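PDB 2VTW: fiber protein 2 from Fowl adenovirus 1, which probably forms the short-fibre spikes at the capsid vertices, its C-terminal head domain attaching the virion to a host-cell receptor. Local coordinates for residues P136-G140 with S141-G145. Sequence-based numbering, arbitrary orientation.
Sequences PIFTG and SLNTG
F138 turns its ring toward N143 and T144 across the bend between 136-140 and 141-145, two runs pointing 162° apart. N143 lays its backbone CA over one ring face, a CH-pi contact with CA 3.9 Å from the centroid of the F138 ring. N143 OD1 lies 3.2 Å from F138 CE2, the amide and ring planes 45° apart. At the ring edge, near its plane, T144 OG1 is 3.0 Å from F138 CE1. CG of F138 stands anti to its carbonyl carbon (chi1 -43°), which swings the ring toward the returning chain, where a broad flat group can meet four successive residues, L142 to G145. L142 O comes in obliquely, 3.3 Å from F138 CG. This is the turn out of strand 129-140, in the beta-rich fibre head, toward the antiparallel strand 147-157. G140 and S141 form the bend itself, G140 C lying 3.4 Å from L142 N; S141, small and polar, suits this exposed place, its OG making a weak hydrogen bond to N184 O. No hydrogen bond joins the two segments. In an Asx turn, N143 OD1 accepts from G145 N at 3.0 Å, in the carbonyl plane; asparagine's short amide reaches this N-H two residues on. T144 OG1 donates to G145 O, against which P136 CD packs at 3.3 Å. G140 and G145 both have positive phi, which glycine adopts easily. On strand 185-197, V187 is touched by P136, F138, L142 and T144.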
ATOM      1  N   PRO A 136       8.484 -11.977   7.976  1.00 18.64           N
ATOM      2  CA  PRO A 136       9.789 -11.556   8.460  1.00 19.83           C
ATOM      3  C   PRO A 136      10.883 -12.611   8.252  1.00 20.97           C
ATOM      4  O   PRO A 136      10.599 -13.753   7.875  1.00 20.43           O
ATOM      5  CB  PRO A 136       9.546 -11.387   9.950  1.00 19.23           C
ATOM      6  CG  PRO A 136       8.588 -12.446  10.273  1.00 19.47           C
ATOM      7  CD  PRO A 136       7.711 -12.645   9.043  1.00 19.21           C
ATOM      8  N   ILE A 137      12.108 -12.211   8.569  1.00 22.97           N
ATOM      9  CA  ILE A 137      13.298 -13.057   8.523  1.00 24.62           C
ATOM     10  C   ILE A 137      13.696 -13.461   9.967  1.00 25.84           C
ATOM     11  O   ILE A 137      13.716 -12.609  10.871  1.00 25.13           O
ATOM     12  CB  ILE A 137      14.463 -12.274   7.900  1.00 24.97           C
ATOM     13  CG1 ILE A 137      14.584 -12.545   6.394  1.00 26.73           C
ATOM     14  CG2 ILE A 137      15.775 -12.671   8.552  1.00 27.92           C
ATOM     15  CD1 ILE A 137      15.651 -13.563   6.043  1.00 25.65           C
ATOM     16  N   PHE A 138      14.036 -14.735  10.174  1.00 26.80           N
ATOM     17  CA  PHE A 138      14.532 -15.207  11.469  1.00 27.75           C
ATOM     18  C   PHE A 138      15.982 -15.648  11.432  1.00 28.45           C
ATOM     19  O   PHE A 138      16.547 -15.937  10.375  1.00 28.87           O
ATOM     20  CB  PHE A 138      13.757 -16.413  11.989  1.00 28.72           C
ATOM     21  CG  PHE A 138      12.292 -16.310  11.829  1.00 29.37           C
ATOM     22  CD1 PHE A 138      11.614 -15.226  12.321  1.00 30.41           C
ATOM     23  CD2 PHE A 138      11.581 -17.322  11.202  1.00 30.50           C
ATOM     24  CE1 PHE A 138      10.240 -15.125  12.162  1.00 31.53           C
ATOM     25  CE2 PHE A 138      10.202 -17.226  11.037  1.00 30.23           C
ATOM     26  CZ  PHE A 138       9.531 -16.123  11.510  1.00 29.71           C
ATOM     27  N   THR A 139      16.559 -15.692  12.634  1.00 29.15           N
ATOM     28  CA  THR A 139      17.742 -16.489  12.958  1.00 28.85           C
ATOM     29  C   THR A 139      17.458 -17.202  14.298  1.00 28.92           C
ATOM     30  O   THR A 139      16.508 -16.866  15.017  1.00 28.36           O
ATOM     31  CB  THR A 139      19.047 -15.636  13.022  1.00 29.44           C
ATOM     32  OG1 THR A 139      19.040 -14.787  14.182  1.00 29.74           O
ATOM     33  CG2 THR A 139      19.233 -14.787  11.736  1.00 29.20           C
ATOM     34  N   GLY A 140      18.260 -18.213  14.617  1.00 28.95           N
ATOM     35  CA  GLY A 140      18.062 -18.994  15.840  1.00 28.76           C
ATOM     36  C   GLY A 140      16.835 -19.877  15.747  1.00 29.04           C
ATOM     37  O   GLY A 140      16.400 -20.226  14.661  1.00 29.24           O
ATOM     38  N   SER A 141      16.279 -20.235  16.895  1.00 29.10           N
ATOM     39  CA  SER A 141      15.062 -21.036  16.953  1.00 29.21           C
ATOM     40  C   SER A 141      13.778 -20.206  16.948  1.00 28.71           C
ATOM     41  O   SER A 141      12.692 -20.775  16.915  1.00 28.64           O
ATOM     42  CB  SER A 141      15.074 -21.941  18.197  1.00 29.80           C
ATOM     43  OG  SER A 141      15.173 -21.187  19.404  1.00 32.62           O
ATOM     44  N   LEU A 142      13.886 -18.878  16.993  1.00 28.09           N
ATOM     45  CA  LEU A 142      12.685 -18.002  16.958  1.00 28.07           C
ATOM     46  C   LEU A 142      11.951 -18.177  15.634  1.00 27.40           C
ATOM     47  O   LEU A 142      12.573 -18.113  14.580  1.00 27.69           O
ATOM     48  CB  LEU A 142      13.064 -16.517  17.153  1.00 27.74           C
ATOM     49  CG  LEU A 142      11.946 -15.455  17.146  1.00 27.96           C
ATOM     50  CD1 LEU A 142      10.885 -15.680  18.241  1.00 25.09           C
ATOM     51  CD2 LEU A 142      12.562 -14.072  17.267  1.00 28.02           C
ATOM     52  N   ASN A 143      10.638 -18.436  15.719  1.00 27.36           N
ATOM     53  CA  ASN A 143       9.752 -18.561  14.548  1.00 26.86           C
ATOM     54  C   ASN A 143       8.374 -17.992  14.875  1.00 26.11           C
ATOM     55  O   ASN A 143       7.494 -18.675  15.402  1.00 26.13           O
ATOM     56  CB  ASN A 143       9.639 -20.028  14.062  1.00 27.15           C
ATOM     57  CG  ASN A 143       8.955 -20.155  12.688  1.00 28.45           C
ATOM     58  OD1 ASN A 143       8.125 -19.325  12.292  1.00 30.91           O
ATOM     59  ND2 ASN A 143       9.312 -21.197  11.956  1.00 30.59           N
ATOM     60  N   THR A 144       8.196 -16.718  14.545  1.00 26.09           N
ATOM     61  CA  THR A 144       6.913 -16.016  14.727  1.00 25.48           C
ATOM     62  C   THR A 144       5.861 -16.349  13.659  1.00 24.43           C
ATOM     63  O   THR A 144       4.681 -15.985  13.801  1.00 23.85           O
ATOM     64  CB  THR A 144       7.130 -14.479  14.649  1.00 25.52           C
ATOM     65  OG1 THR A 144       7.688 -14.139  13.372  1.00 27.39           O
ATOM     66  CG2 THR A 144       8.083 -13.992  15.774  1.00 25.89           C
ATOM     67  N   GLY A 145       6.276 -17.026  12.593  1.00 23.46           N
ATOM     68  CA  GLY A 145       5.438 -17.124  11.393  1.00 23.03           C
ATOM     69  C   GLY A 145       5.343 -15.757  10.696  1.00 22.31           C
ATOM     70  O   GLY A 145       6.183 -14.883  10.899  1.00 21.61           O
TER